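Local coordinates for putative cell surface hydrolase (Lactobacillus plantarum, PDB 3LP5), which probably hydrolyses a still unidentified substrate at the bacterial cell surface, as a member of the alpha/beta hydrolase superfamily, at residues P11-S14 / A15-N18; I24-L27 / G28-T31. All blocks are in the same frame, centred on the assembly; numbering follows the deposited sequence.

Contact 1 of 2, residues P11-S14 / A15-N18; sequences PGSS and ASQN
Q17 packs its CB on S14, and its side chain bends back toward P11, as the backbone turns from loop into helix. CB lies 3.4 Å from S14 O, the same oxygen that accepts the Q17 N-H at 3.1 Å. CG stands anti to the backbone N (chi1 -159°), and a bend at chi2 (61°) then carries the amide back toward the preceding loop. At the tip, OE1 lies 4.2 Å from P11 CG, and water 3 sits between it and the loop and may bridge them, 2.7 Å from Q17 OE1 and 2.9 Å from S13 O. NE2 turns to the D21 carboxylate, so the two ends of the amide serve different parts of the chain and its orientation is probably well defined.

S13 O is also the acceptor for S16 N at 3.1 Å, with an N-H...O angle of 147°. Two overlapping i to i+3 turns, S16 to S13 and Q17 to S14, thus lead the chain into the helix that starts at Q17. Beside them, G12 N donates to water 2 at 2.8 Å, and S16 OG bonds to the same water.

S16 also touches S106, in a GxSxG sequence resembling a nucleophile elbow. A loop after a central strand that borders such an elbow is consistent with the oxyanion-hole region of alpha/beta hydrolases.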
# COMPACT_ATOMS: atom_id res chain seq x y z
N PRO A 11 0.78 1.81 -6.59
CA PRO A 11 -0.50 1.41 -7.09
C PRO A 11 -0.42 0.00 -7.72
O PRO A 11 0.59 -0.65 -7.61
CB PRO A 11 -0.80 2.51 -8.13
CG PRO A 11 0.58 2.74 -8.80
CD PRO A 11 1.55 2.61 -7.57
N GLY A 12 -1.52 -0.49 -8.27
CA GLY A 12 -1.60 -1.81 -8.86
C GLY A 12 -1.64 -1.76 -10.39
O GLY A 12 -1.03 -0.90 -11.01
N SER A 13 -2.39 -2.66 -11.00
CA SER A 13 -2.47 -2.71 -12.45
C SER A 13 -3.38 -1.63 -13.05
O SER A 13 -4.06 -0.90 -12.32
CB SER A 13 -2.95 -4.09 -12.86
OG SER A 13 -4.24 -4.32 -12.33
N SER A 14 -3.39 -1.51 -14.37
CA SER A 14 -4.10 -0.40 -14.96
C SER A 14 -5.63 -0.37 -14.76
O SER A 14 -6.21 0.73 -14.72
CB SER A 14 -3.70 -0.12 -16.42
OG SER A 14 -4.19 -1.10 -17.28
N ALA A 15 -6.27 -1.54 -14.61
CA ALA A 15 -7.71 -1.62 -14.26
C ALA A 15 -8.03 -0.80 -12.99
O ALA A 15 -9.09 -0.21 -12.89
CB ALA A 15 -8.15 -3.08 -14.07
N SER A 16 -7.10 -0.73 -12.06
CA SER A 16 -7.37 -0.06 -10.80
C SER A 16 -6.75 1.36 -10.73
O SER A 16 -6.88 2.06 -9.69
CB SER A 16 -6.94 -0.97 -9.62
OG SER A 16 -5.54 -1.23 -9.63
N GLN A 17 -6.16 1.81 -11.86
CA GLN A 17 -5.52 3.16 -11.94
C GLN A 17 -6.46 4.37 -11.66
O GLN A 17 -6.06 5.32 -10.97
CB GLN A 17 -4.73 3.39 -13.25
CG GLN A 17 -3.66 4.50 -13.21
CD GLN A 17 -2.57 4.20 -12.17
OE1 GLN A 17 -1.96 3.11 -12.18
NE2 GLN A 17 -2.35 5.14 -11.23
N ASN A 18 -7.66 4.37 -12.22
CA ASN A 18 -8.61 5.45 -11.98
C ASN A 18 -8.90 5.64 -10.47
O ASN A 18 -8.87 6.79 -9.97
CB ASN A 18 -9.93 5.27 -12.78
CG ASN A 18 -9.87 5.88 -14.23
OD1 ASN A 18 -10.71 5.56 -15.12
ND2 ASN A 18 -8.90 6.77 -14.45
O HOH W 1 -0.25 1.38 -12.28
O HOH W 2 -4.04 0.79 -8.41
O HOH W 3 -3.17 1.30 -10.62
O HOH W 4 -8.44 2.43 -14.07

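Contact 2 of 2, residues I24-L27 / G28-T31; sequences ITEL and GKET. With NA (sodium ion), chain C.
A sodium site closes the C-terminal end of helix 17-30, where T31 reaches back to L27 and shares the ion with G28. The metal is held by G28 O at 2.4 Å, T31 OG1 at 2.3 Å, T31 O and water 5, and K33 O from the following loop completes the set. T31 therefore chelates through both backbone and side chain, having left helical backbone angles just as its carbonyl swings to the ion.

T31 OG1 has a second task. With chi1 at 53° the hydroxyl sits between the backbone N and the carbonyl carbon, and from there it donates to L27 O at 2.8 Å. T31 N reaches the same oxygen at 2.9 Å from the other face of the carbonyl plane, so L27 O is gripped by two donors of one residue. T31 CG2 meets L27 CD1 at 3.9 Å, and both side chains also touch L232.

Upstream, i to i+4 bonds keep the helix regular; E30 N to E26 O, at 2.8 Å, is the shortest of the three given by the N-H groups of G28, K29 and E30. On the outer surface K29 bends at chi3 and lies alongside E26, its NZ 3.6 Å from E26 OE1 in a long salt bridge.

Because the T31 hydroxyl proton is committed to L27 O, its oxygen can offer electron density to the cation. Sodium in turn probably polarises the O-H and strengthens that bond, and its charge may offset the partial negative charge of carbonyls gathered at the helix end.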
# COMPACT_ATOMS: atom_id res chain seq x y z
N ILE A 24 -5.66 9.82 -4.59
CA ILE A 24 -4.61 10.83 -4.36
C ILE A 24 -5.15 12.24 -4.46
O ILE A 24 -4.87 13.10 -3.62
CB ILE A 24 -3.46 10.71 -5.40
CG1 ILE A 24 -2.95 9.27 -5.51
CG2 ILE A 24 -2.31 11.72 -5.10
CD1 ILE A 24 -1.99 8.83 -4.54
N THR A 25 -5.92 12.51 -5.50
CA THR A 25 -6.54 13.84 -5.63
C THR A 25 -7.37 14.19 -4.41
O THR A 25 -7.28 15.30 -3.86
CB THR A 25 -7.43 13.88 -6.86
OG1 THR A 25 -6.64 13.48 -7.96
CG2 THR A 25 -7.90 15.28 -7.15
N GLU A 26 -8.23 13.27 -4.02
CA GLU A 26 -9.11 13.53 -2.91
C GLU A 26 -8.34 13.61 -1.60
O GLU A 26 -8.62 14.48 -0.79
CB GLU A 26 -10.21 12.49 -2.87
CG GLU A 26 -11.47 13.03 -3.55
CD GLU A 26 -11.30 13.45 -5.04
OE1 GLU A 26 -11.53 14.66 -5.36
OE2 GLU A 26 -10.94 12.56 -5.89
N LEU A 27 -7.35 12.75 -1.39
CA LEU A 27 -6.56 12.81 -0.19
C LEU A 27 -5.92 14.23 -0.06
O LEU A 27 -5.93 14.86 1.02
CB LEU A 27 -5.51 11.70 -0.23
CG LEU A 27 -4.58 11.57 0.96
CD1 LEU A 27 -5.36 11.39 2.25
CD2 LEU A 27 -3.50 10.44 0.78
N GLY A 28 -5.42 14.76 -1.18
CA GLY A 28 -4.83 16.13 -1.19
C GLY A 28 -5.81 17.24 -0.83
O GLY A 28 -5.52 18.10 0.02
N LYS A 29 -7.00 17.19 -1.43
CA LYS A 29 -8.06 18.08 -1.09
C LYS A 29 -8.59 17.92 0.33
O LYS A 29 -8.86 18.91 0.96
CB LYS A 29 -9.18 17.94 -2.10
CG LYS A 29 -8.81 18.58 -3.43
CD LYS A 29 -10.01 18.92 -4.27
CE LYS A 29 -10.19 17.87 -5.36
NZ LYS A 29 -11.45 18.18 -6.13
N GLU A 30 -8.76 16.71 0.84
CA GLU A 30 -9.31 16.59 2.20
C GLU A 30 -8.29 16.89 3.31
O GLU A 30 -8.67 17.38 4.35
CB GLU A 30 -9.98 15.22 2.45
CG GLU A 30 -11.28 14.97 1.65
CD GLU A 30 -12.41 15.90 2.05
OE1 GLU A 30 -12.81 15.88 3.24
OE2 GLU A 30 -12.92 16.65 1.19
N THR A 31 -7.01 16.61 3.11
CA THR A 31 -6.02 16.95 4.12
C THR A 31 -5.81 18.49 4.23
O THR A 31 -5.57 19.16 3.22
CB THR A 31 -4.66 16.28 3.83
OG1 THR A 31 -4.26 16.58 2.49
CG2 THR A 31 -4.74 14.75 4.03
NA NA C . -3.82 18.68 1.55
O HOH W 5 -2.21 18.38 -0.14

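How the contacts relate
Contacts 1 and 2 sit at the two ends of one helix, 17-30: residues 11-18 lead into its first turn, and 24-31 run out through its last. Their centres are 18 Å apart and their nearest atoms about 7 Å, so they do not touch directly. D21 lies between them, its carboxylate accepting from Q17 of contact 1 and its carbonyl from T25 of contact 2. Contact 1 borders the presumed catalytic region through S16 and S106. The sodium bound by G28 and T31 lies 22.9 Å from S16 OG, which places the ion far from that presumed catalytic region; its role is not established.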